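Local coordinates for protein 3-oxo-glucose-6-phosphate:glutamate aminotransferase (Bacillus subtilis subsp. subtilis, PDB 4K2M) that catalyses the reversible pyridoxal phosphate-dependent transamination of 3-dehydro-glucose 6-phosphate with glutamate to give kanosamine 6-phosphate, a step toward the antibiotic kanosamine, at residues 206-211 with 235-240; 323-328 with 425-430; 351-356 with 413-418. All coordinates share one frame; numbering follows the deposited sequence.

Contact 1 lies beside the seven-stranded mixed sheet of the aminotransferase fold, between helix 207-217 and the turn that leads into strand 240-244, whereas contacts 2 and 3 belong together about 25 to 32 Å from it, centre to centre. Contact 1 is only partly buried: an arginine grips the turn, with a tyrosine packed on the helix. Contacts 2 and 3 are buried and touch each other, since the hydroxyl of Y326 reaches P416 and its CB meets the ring of F353. Contact 2 joins two helices through charged and amide groups as well as an aromatic ring; contact 3 pairs two strands through backbone bonds, with largely apolar side chains, and runs nearest to the cofactor.

Contact 1: 206-211 with 235-240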
loop_
_atom_site.group_PDB
_atom_site.type_symbol
_atom_site.label_atom_id
_atom_site.label_comp_id
_atom_site.label_asym_id
_atom_site.label_seq_id
_atom_site.Cartn_x
_atom_site.Cartn_y
_atom_site.Cartn_z
ATOM N N ASP A 206 30.012 0.194 1.814
ATOM C CA ASP A 206 31.075 0.244 2.825
ATOM C C ASP A 206 30.590 1.011 4.045
ATOM O O ASP A 206 30.956 2.172 4.257
ATOM C CB ASP A 206 32.325 0.907 2.252
ATOM C CG ASP A 206 33.536 0.807 3.190
ATOM O OD1 ASP A 206 33.393 0.407 4.378
ATOM O OD2 ASP A 206 34.642 1.154 2.729
ATOM N N MET A 207 29.781 0.348 4.866
ATOM C CA MET A 207 29.048 1.055 5.916
ATOM C C MET A 207 29.923 1.573 7.055
ATOM O O MET A 207 29.642 2.640 7.622
ATOM C CB MET A 207 27.909 0.188 6.454
ATOM C CG MET A 207 26.773 -0.047 5.444
ATOM S SD MET A 207 25.982 1.482 4.951
ATOM C CE MET A 207 25.157 1.926 6.468
ATOM N N GLN A 208 30.984 0.854 7.386
ATOM C CA GLN A 208 31.872 1.346 8.451
ATOM C C GLN A 208 32.505 2.692 8.084
ATOM O O GLN A 208 32.562 3.620 8.904
ATOM C CB GLN A 208 32.952 0.310 8.807
ATOM C CG GLN A 208 33.848 0.765 9.961
ATOM C CD GLN A 208 34.817 -0.313 10.416
ATOM O OE1 GLN A 208 35.141 -1.233 9.663
ATOM N NE2 GLN A 208 35.279 -0.204 11.655
ATOM N N HIS A 209 32.945 2.813 6.838
ATOM C CA HIS A 209 33.576 4.038 6.367
ATOM C C HIS A 209 32.522 5.147 6.286
ATOM O O HIS A 209 32.753 6.270 6.713
ATOM C CB HIS A 209 34.252 3.766 5.020
ATOM C CG HIS A 209 35.131 4.872 4.535
ATOM N ND1 HIS A 209 35.223 6.092 5.172
ATOM C CD2 HIS A 209 35.962 4.940 3.467
ATOM C CE1 HIS A 209 36.072 6.863 4.515
ATOM N NE2 HIS A 209 36.532 6.191 3.477
ATOM N N ILE A 210 31.345 4.818 5.763
ATOM C CA ILE A 210 30.236 5.764 5.745
ATOM C C ILE A 210 29.900 6.266 7.155
ATOM O O ILE A 210 29.706 7.462 7.359
ATOM C CB ILE A 210 28.995 5.151 5.030
ATOM C CG1 ILE A 210 29.313 4.922 3.549
ATOM C CG2 ILE A 210 27.777 6.067 5.188
ATOM C CD1 ILE A 210 28.221 4.153 2.774
ATOM N N ARG A 211 29.853 5.363 8.134
ATOM C CA ARG A 211 29.547 5.754 9.514
ATOM C C ARG A 211 30.641 6.659 10.098
ATOM O O ARG A 211 30.357 7.593 10.854
ATOM C CB ARG A 211 29.330 4.493 10.377
ATOM C CG ARG A 211 29.276 4.708 11.899
ATOM C CD ARG A 211 28.354 5.841 12.291
ATOM N NE ARG A 211 26.951 5.552 12.039
ATOM C CZ ARG A 211 25.961 6.408 12.276
ATOM N NH1 ARG A 211 26.219 7.616 12.760
ATOM N NH2 ARG A 211 24.712 6.060 12.023
ATOM N N GLY A 235 22.571 -3.166 8.940
ATOM C CA GLY A 235 22.102 -2.217 9.933
ATOM C C GLY A 235 23.055 -1.918 11.069
ATOM O O GLY A 235 22.749 -1.062 11.912
ATOM N N LYS A 236 24.203 -2.589 11.102
ATOM C CA LYS A 236 25.144 -2.389 12.207
ATOM C C LYS A 236 25.509 -0.932 12.409
ATOM O O LYS A 236 25.543 -0.438 13.543
ATOM C CB LYS A 236 26.413 -3.207 11.977
ATOM C CG LYS A 236 27.442 -3.070 13.101
ATOM C CD LYS A 236 28.504 -4.151 12.974
ATOM C CE LYS A 236 29.604 -3.970 14.010
ATOM N NZ LYS A 236 30.705 -4.944 13.769
ATOM N N TYR A 237 25.758 -0.235 11.305
ATOM C CA TYR A 237 26.200 1.144 11.371
ATOM C C TYR A 237 25.147 2.159 10.928
ATOM O O TYR A 237 25.459 3.333 10.745
ATOM C CB TYR A 237 27.449 1.315 10.512
ATOM C CG TYR A 237 28.617 0.486 10.993
ATOM C CD1 TYR A 237 29.277 0.799 12.178
ATOM C CD2 TYR A 237 29.074 -0.596 10.250
ATOM C CE1 TYR A 237 30.362 0.039 12.611
ATOM C CE2 TYR A 237 30.150 -1.359 10.673
ATOM C CZ TYR A 237 30.792 -1.030 11.850
ATOM O OH TYR A 237 31.864 -1.794 12.266
ATOM N N ALA A 238 23.904 1.718 10.752
ATOM C CA ALA A 238 22.842 2.632 10.308
ATOM C C ALA A 238 21.908 3.048 11.442
ATOM O O ALA A 238 21.656 2.263 12.368
ATOM C CB ALA A 238 22.038 1.990 9.186
ATOM N N ASP A 239 21.381 4.271 11.372
ATOM C CA ASP A 239 20.343 4.684 12.319
ATOM C C ASP A 239 19.009 4.039 11.964
ATOM O O ASP A 239 18.275 3.577 12.838
ATOM C CB ASP A 239 20.200 6.193 12.319
ATOM C CG ASP A 239 21.474 6.877 12.731
ATOM O OD1 ASP A 239 21.881 6.660 13.891
ATOM O OD2 ASP A 239 22.069 7.599 11.895
ATOM N N ILE A 240 18.713 4.020 10.671
ATOM C CA ILE A 240 17.544 3.316 10.149
ATOM C C ILE A 240 17.920 2.418 8.982
ATOM O O ILE A 240 18.711 2.805 8.127
ATOM C CB ILE A 240 16.466 4.312 9.681
ATOM C CG1 ILE A 240 15.790 4.939 10.900
ATOM C CG2 ILE A 240 15.421 3.626 8.755
ATOM C CD1 ILE A 240 14.483 5.623 10.600
HETATM O O HOH W 1 23.973 9.170 13.099
#
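R211 reaches from helix 207-217 to the backbone of Y237 and the carboxylate of D239, while Q208 lies against the Y237 ring. The tight part includes the guanidinium. R211 NE and NH2 both donate side-on to Y237 O, NE at 3.0 Å, and come from the same face of the carbonyl plane. R211 NH2 also forms a salt bridge with D239 OD2 at 3.1 Å, meeting it from above the carboxylate plane, the two flat groups standing nearly at right angles (86°). Bends at chi2 and chi3 fold the arginine back; a long side chain with several N-H groups suits a place that offers a carbonyl and a carboxylate to the guanidinium edge. R211 NH1 is hydrogen-bonded to N215 OD1, and V221 N donates to D239 OD2, which fixes the acid from the strand side.

G235 to A238 form a type I beta turn closed by A238 N to G235 O, just ahead of strand 240-244 of the central sheet, and D206 caps the facing helix through a weak bond to H209 N. On the sheet side of the helix, M207 is buried against A238 and strand 220-224, its CE 4.1 Å from A238 CB, a small residue that accepts the flexible thioether. The Y237 ring is packed too: Q208 CA sits over one face, 4.0 Å from the Y237 centroid in a CH-pi contact, and K236 CG covers the opposite face.

Looser is the exposed, extended end of Q208, which runs alongside the ring with its amide only 13° from the ring plane, and water 1 bridges R211 NH1 and D239 OD2.

Contact 2: 323-328 with 425-430; sequences ADRYIT and EQDRVM
Q426 lies between R325 and Y326 and touches both with its amide. Q426 OE1 accepts from R325 NH1 at 2.9 Å in a nearly straight bond (167°), with the oxygen in the guanidinium plane. Q426 NE2 sits over the centre of the Y326 ring, 3.4 Å from Y326 CD2, with the amide and ring planes 70° apart. Glutamine suits this place because its two ends differ, a carbonyl for the arginine and an amide NH2 that donates to L322 O. An extended chain, CG anti to the backbone N, carries the amide across to the other helix.

Next to it, D427 OD1 receives both NH1 and NH2 of R325, an end-on grip on a single oxygen. R325 NH2, 2.9 Å from D427 OD1, is met by the syn lone pair of that oxygen, whereas NH1 comes from above the carboxylate plane. R325 spans the gap with an extended chain from CG to NE, and M430 CE lies 3.8 Å from its NH1. At the edge of the tyrosine ring, M430 CG lies in its plane, 3.7 Å from Y326 CD1, while the sulfur makes an oblique Met-aromatic contact. V429 CG1 closes in on Y326 OH at 3.7 Å.

Further out, D427 OD2 is bonded to Y60, and Y326 OH to P416 O, so the outer ends of both groups are tied as well. F421 packs on Y326 and Q426. Helices 312-329 and 423-441 of the aminotransferase fold run roughly parallel here, their segment axes 11.1 Å apart at an angle of 30°, a spacing that long side chains can bridge.

The charges sit at the partly exposed margin of an otherwise buried contact and are paired there: R325 faces a carboxylate and an amide oxygen, which would be expected to favour its protonated form and keep D427 ionised.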
loop_
_atom_site.group_PDB
_atom_site.type_symbol
_atom_site.label_atom_id
_atom_site.label_comp_id
_atom_site.label_asym_id
_atom_site.label_seq_id
_atom_site.Cartn_x
_atom_site.Cartn_y
_atom_site.Cartn_z
ATOM N N ALA A 323 25.399 -17.432 -8.444
ATOM C CA ALA A 323 26.393 -16.386 -8.645
ATOM C C ALA A 323 27.784 -17.003 -8.721
ATOM O O ALA A 323 28.588 -16.651 -9.584
ATOM C CB ALA A 323 26.325 -15.336 -7.529
ATOM N N ASP A 324 28.052 -17.937 -7.816
ATOM C CA ASP A 324 29.341 -18.634 -7.790
ATOM C C ASP A 324 29.576 -19.355 -9.113
ATOM O O ASP A 324 30.698 -19.370 -9.631
ATOM C CB ASP A 324 29.355 -19.628 -6.623
ATOM C CG ASP A 324 30.654 -20.423 -6.531
ATOM O OD1 ASP A 324 31.743 -19.816 -6.445
ATOM O OD2 ASP A 324 30.570 -21.658 -6.521
ATOM N N ARG A 325 28.520 -19.934 -9.667
ATOM C CA ARG A 325 28.630 -20.723 -10.901
ATOM C C ARG A 325 28.922 -19.809 -12.096
ATOM O O ARG A 325 29.760 -20.140 -12.936
ATOM C CB ARG A 325 27.355 -21.537 -11.115
ATOM C CG ARG A 325 27.472 -22.662 -12.158
ATOM C CD ARG A 325 26.330 -23.660 -11.968
ATOM N NE ARG A 325 26.424 -24.832 -12.853
ATOM C CZ ARG A 325 25.861 -24.926 -14.058
ATOM N NH1 ARG A 325 25.180 -23.912 -14.556
ATOM N NH2 ARG A 325 25.980 -26.045 -14.773
ATOM N N TYR A 326 28.249 -18.659 -12.164
ATOM C CA TYR A 326 28.579 -17.655 -13.178
ATOM C C TYR A 326 30.021 -17.210 -13.053
ATOM O O TYR A 326 30.737 -17.090 -14.051
ATOM C CB TYR A 326 27.709 -16.403 -13.013
ATOM C CG TYR A 326 26.374 -16.397 -13.718
ATOM C CD1 TYR A 326 26.230 -16.889 -15.017
ATOM C CD2 TYR A 326 25.259 -15.854 -13.094
ATOM C CE1 TYR A 326 25.003 -16.846 -15.664
ATOM C CE2 TYR A 326 24.033 -15.806 -13.727
ATOM C CZ TYR A 326 23.912 -16.306 -15.013
ATOM O OH TYR A 326 22.688 -16.255 -15.628
ATOM N N ILE A 327 30.452 -16.909 -11.829
ATOM C CA ILE A 327 31.778 -16.306 -11.648
ATOM C C ILE A 327 32.865 -17.303 -12.033
ATOM O O ILE A 327 33.845 -16.955 -12.695
ATOM C CB ILE A 327 31.972 -15.786 -10.212
ATOM C CG1 ILE A 327 31.078 -14.558 -9.978
ATOM C CG2 ILE A 327 33.439 -15.441 -9.943
ATOM C CD1 ILE A 327 30.967 -14.151 -8.492
ATOM N N THR A 328 32.676 -18.553 -11.643
ATOM C CA THR A 328 33.639 -19.587 -11.982
ATOM C C THR A 328 33.623 -19.915 -13.481
ATOM O O THR A 328 34.677 -19.952 -14.124
ATOM C CB THR A 328 33.392 -20.850 -11.130
ATOM O OG1 THR A 328 33.580 -20.510 -9.747
ATOM C CG2 THR A 328 34.365 -21.979 -11.509
ATOM N N GLU A 425 19.300 -23.639 -17.978
ATOM C CA GLU A 425 19.148 -22.297 -18.539
ATOM C C GLU A 425 20.423 -21.486 -18.346
ATOM O O GLU A 425 20.852 -20.752 -19.242
ATOM C CB GLU A 425 18.000 -21.561 -17.869
ATOM C CG GLU A 425 16.616 -22.010 -18.268
ATOM C CD GLU A 425 15.566 -21.432 -17.333
ATOM O OE1 GLU A 425 15.503 -21.856 -16.155
ATOM O OE2 GLU A 425 14.810 -20.544 -17.772
ATOM N N GLN A 426 21.015 -21.582 -17.154
ATOM C CA GLN A 426 22.243 -20.846 -16.895
ATOM C C GLN A 426 23.354 -21.285 -17.859
ATOM O O GLN A 426 24.110 -20.439 -18.349
ATOM C CB GLN A 426 22.695 -20.990 -15.441
ATOM C CG GLN A 426 23.853 -20.072 -15.102
ATOM C CD GLN A 426 24.345 -20.261 -13.688
ATOM O OE1 GLN A 426 24.516 -21.386 -13.231
ATOM N NE2 GLN A 426 24.563 -19.158 -12.982
ATOM N N ASP A 427 23.433 -22.587 -18.144
ATOM C CA ASP A 427 24.374 -23.093 -19.155
ATOM C C ASP A 427 24.216 -22.349 -20.474
ATOM O O ASP A 427 25.206 -21.957 -21.101
ATOM C CB ASP A 427 24.167 -24.601 -19.420
ATOM C CG ASP A 427 24.554 -25.476 -18.239
ATOM O OD1 ASP A 427 25.286 -24.995 -17.343
ATOM O OD2 ASP A 427 24.132 -26.660 -18.230
ATOM N N ARG A 428 22.975 -22.159 -20.909
ATOM C CA ARG A 428 22.741 -21.500 -22.183
ATOM C C ARG A 428 23.128 -20.028 -22.154
ATOM O O ARG A 428 23.694 -19.502 -23.124
ATOM C CB ARG A 428 21.283 -21.658 -22.635
ATOM C CG ARG A 428 21.058 -21.109 -24.052
ATOM C CD ARG A 428 19.752 -21.567 -24.668
ATOM N NE ARG A 428 19.605 -21.104 -26.051
ATOM C CZ ARG A 428 20.043 -21.771 -27.116
ATOM N NH1 ARG A 428 20.662 -22.936 -26.968
ATOM N NH2 ARG A 428 19.859 -21.275 -28.333
ATOM N N VAL A 429 22.846 -19.358 -21.036
ATOM C CA VAL A 429 23.268 -17.970 -20.869
ATOM C C VAL A 429 24.772 -17.859 -21.040
ATOM O O VAL A 429 25.275 -16.980 -21.745
ATOM C CB VAL A 429 22.890 -17.423 -19.478
ATOM C CG1 VAL A 429 23.496 -16.014 -19.279
ATOM C CG2 VAL A 429 21.384 -17.377 -19.324
ATOM N N MET A 430 25.489 -18.764 -20.387
ATOM C CA MET A 430 26.939 -18.694 -20.354
ATOM C C MET A 430 27.567 -19.058 -21.692
ATOM O O MET A 430 28.495 -18.395 -22.142
ATOM C CB MET A 430 27.478 -19.579 -19.232
ATOM C CG MET A 430 27.141 -19.005 -17.860
ATOM S SD MET A 430 27.881 -19.901 -16.504
ATOM C CE MET A 430 27.156 -21.525 -16.718
#

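Contact 3: 351-356 with 413-418. With EDO (1,2-ethanediol), chain D.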
loop_
_atom_site.group_PDB
_atom_site.type_symbol
_atom_site.label_atom_id
_atom_site.label_comp_id
_atom_site.label_asym_id
_atom_site.label_seq_id
_atom_site.Cartn_x
_atom_site.Cartn_y
_atom_site.Cartn_z
ATOM N N HIS A 351 20.846 -10.216 -5.393
ATOM C CA HIS A 351 19.518 -9.906 -5.897
ATOM C C HIS A 351 19.544 -9.778 -7.427
ATOM O O HIS A 351 18.643 -10.255 -8.124
ATOM C CB HIS A 351 19.004 -8.602 -5.289
ATOM C CG HIS A 351 17.684 -8.184 -5.849
ATOM N ND1 HIS A 351 16.539 -8.931 -5.681
ATOM C CD2 HIS A 351 17.332 -7.116 -6.603
ATOM C CE1 HIS A 351 15.532 -8.334 -6.296
ATOM N NE2 HIS A 351 15.986 -7.233 -6.865
ATOM N N LEU A 352 20.576 -9.102 -7.934
ATOM C CA LEU A 352 20.841 -8.994 -9.365
ATOM C C LEU A 352 22.295 -9.367 -9.583
ATOM O O LEU A 352 23.102 -9.248 -8.661
ATOM C CB LEU A 352 20.541 -7.569 -9.869
ATOM C CG LEU A 352 19.033 -7.249 -9.923
ATOM C CD1 LEU A 352 18.721 -5.750 -9.689
ATOM C CD2 LEU A 352 18.413 -7.722 -11.241
ATOM N N PHE A 353 22.630 -9.822 -10.792
ATOM C CA PHE A 353 23.985 -10.294 -11.085
ATOM C C PHE A 353 24.574 -9.457 -12.208
ATOM O O PHE A 353 24.260 -9.681 -13.386
ATOM C CB PHE A 353 23.997 -11.773 -11.508
ATOM C CG PHE A 353 25.386 -12.314 -11.686
ATOM C CD1 PHE A 353 26.076 -12.833 -10.594
ATOM C CD2 PHE A 353 26.032 -12.246 -12.929
ATOM C CE1 PHE A 353 27.388 -13.293 -10.727
ATOM C CE2 PHE A 353 27.343 -12.719 -13.074
ATOM C CZ PHE A 353 28.022 -13.233 -11.961
ATOM N N PRO A 354 25.414 -8.481 -11.853
ATOM C CA PRO A 354 25.953 -7.576 -12.877
ATOM C C PRO A 354 27.327 -7.979 -13.365
ATOM O O PRO A 354 28.236 -8.261 -12.562
ATOM C CB PRO A 354 26.054 -6.239 -12.137
ATOM C CG PRO A 354 26.323 -6.630 -10.707
ATOM C CD PRO A 354 25.644 -7.986 -10.483
ATOM N N ILE A 355 27.483 -8.017 -14.686
ATOM C CA ILE A 355 28.818 -8.074 -15.268
ATOM C C ILE A 355 29.038 -6.742 -15.963
ATOM O O ILE A 355 28.106 -5.951 -16.102
ATOM C CB ILE A 355 28.984 -9.230 -16.265
ATOM C CG1 ILE A 355 28.125 -9.007 -17.507
ATOM C CG2 ILE A 355 28.628 -10.584 -15.613
ATOM C CD1 ILE A 355 28.330 -10.081 -18.583
ATOM N N LYS A 356 30.264 -6.453 -16.375
ATOM C CA LYS A 356 30.472 -5.261 -17.203
ATOM C C LYS A 356 31.060 -5.686 -18.537
ATOM O O LYS A 356 31.934 -6.556 -18.580
ATOM C CB LYS A 356 31.369 -4.238 -16.489
ATOM C CG LYS A 356 30.732 -3.605 -15.244
ATOM C CD LYS A 356 31.778 -2.928 -14.329
ATOM C CE LYS A 356 32.326 -1.646 -14.896
ATOM N NZ LYS A 356 33.388 -1.055 -13.989
ATOM N N LEU A 413 25.696 -5.069 -17.325
ATOM C CA LEU A 413 24.747 -5.970 -17.954
ATOM C C LEU A 413 24.336 -7.000 -16.913
ATOM O O LEU A 413 25.191 -7.640 -16.298
ATOM C CB LEU A 413 25.398 -6.682 -19.147
ATOM C CG LEU A 413 24.439 -7.550 -19.953
ATOM C CD1 LEU A 413 23.282 -6.685 -20.426
ATOM C CD2 LEU A 413 25.138 -8.178 -21.139
ATOM N N HIS A 414 23.033 -7.155 -16.711
ATOM C CA HIS A 414 22.548 -8.121 -15.735
ATOM C C HIS A 414 22.150 -9.427 -16.402
ATOM O O HIS A 414 21.426 -9.422 -17.414
ATOM C CB HIS A 414 21.379 -7.519 -14.941
ATOM C CG HIS A 414 21.803 -6.398 -14.048
ATOM N ND1 HIS A 414 21.550 -5.072 -14.334
ATOM C CD2 HIS A 414 22.519 -6.410 -12.897
ATOM C CE1 HIS A 414 22.073 -4.317 -13.380
ATOM N NE2 HIS A 414 22.665 -5.103 -12.499
ATOM N N LEU A 415 22.613 -10.531 -15.811
ATOM C CA LEU A 415 22.329 -11.871 -16.305
ATOM C C LEU A 415 21.215 -12.476 -15.461
ATOM O O LEU A 415 21.112 -12.152 -14.278
ATOM C CB LEU A 415 23.581 -12.733 -16.175
ATOM C CG LEU A 415 24.832 -12.172 -16.838
ATOM C CD1 LEU A 415 25.906 -13.252 -16.756
ATOM C CD2 LEU A 415 24.550 -11.791 -18.287
ATOM N N PRO A 416 20.395 -13.367 -16.044
ATOM C CA PRO A 416 19.298 -13.962 -15.268
ATOM C C PRO A 416 19.790 -14.624 -13.979
ATOM O O PRO A 416 20.782 -15.364 -14.010
ATOM C CB PRO A 416 18.741 -15.033 -16.216
ATOM C CG PRO A 416 19.023 -14.476 -17.583
ATOM C CD PRO A 416 20.369 -13.803 -17.458
ATOM N N LEU A 417 19.125 -14.338 -12.857
ATOM C CA LEU A 417 19.480 -14.966 -11.578
ATOM C C LEU A 417 18.300 -14.830 -10.609
ATOM O O LEU A 417 17.934 -13.732 -10.197
ATOM C CB LEU A 417 20.770 -14.370 -10.993
ATOM C CG LEU A 417 21.448 -15.221 -9.891
ATOM C CD1 LEU A 417 22.926 -14.853 -9.698
ATOM C CD2 LEU A 417 20.724 -15.111 -8.542
ATOM N N TYR A 418 17.698 -15.957 -10.256
ATOM C CA TYR A 418 16.639 -15.945 -9.257
ATOM C C TYR A 418 16.572 -17.374 -8.748
ATOM O O TYR A 418 17.101 -18.282 -9.405
ATOM C CB TYR A 418 15.309 -15.440 -9.856
ATOM C CG TYR A 418 14.860 -16.220 -11.080
ATOM C CD1 TYR A 418 13.967 -17.281 -10.967
ATOM C CD2 TYR A 418 15.327 -15.882 -12.346
ATOM C CE1 TYR A 418 13.559 -18.008 -12.088
ATOM C CE2 TYR A 418 14.925 -16.600 -13.471
ATOM C CZ TYR A 418 14.052 -17.660 -13.326
ATOM O OH TYR A 418 13.655 -18.363 -14.444
HETATM C C1 EDO D . 31.207 -6.451 -12.295
HETATM O O1 EDO D . 30.109 -6.585 -11.394
HETATM C C2 EDO D . 32.121 -5.339 -11.772
HETATM O O2 EDO D . 32.606 -5.713 -10.481
HETATM O O HOH W 2 18.454 -11.164 -10.849
HETATM O O HOH W 3 20.515 -10.238 -12.584
#
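I355 and L413 face each other across an antiparallel strand pair, their side chains lying side by side, with I355 CG1 3.9 Å from L413 CB. CG1 takes the crowded position between backbone N and carbonyl carbon (chi1 67°), while the other I355 branch, CG2, reaches L415 CD1 at 4.0 Å. L415 CD1 in turn fits between that methyl and the ring of F353, touching F353 CD2. L417 CD1 fills the other flank of the phenylalanine, 3.7 Å from F353 CB. Branched aliphatic residues suit this side because the methyls of L415 and L417 fit around the F353 ring, which helix 312-329 covers through A323 and Y326; L433 of helix 423-441 packs on I355.

The opposite face carries P354 and H414, a non-hydrogen-bonded pair. The imidazole leans obliquely against the proline, with H414 NE2 3.6 Å from P354 CB, and L352 CB approaches its CD2; Y201 meets the histidine edge-to-face.

Strands 353-356 and 412-415 form a two-stranded antiparallel sheet. I355 and L413 exchange two backbone bonds, I355 N to L413 O being 2.8 Å. Where the chains diverge, water 3 links F353 N to L415 O. P354 O accepts from O1 of a 1,2-ethanediol, probably from the crystallisation liquor, at 2.8 Å. H351, whose ND1 is hydrogen-bonded to N250 OD1, stands close to Q227 of the cofactor site.

Much of the backbone polarity is therefore met between the strands and by water, while the side chains provide apolar packing.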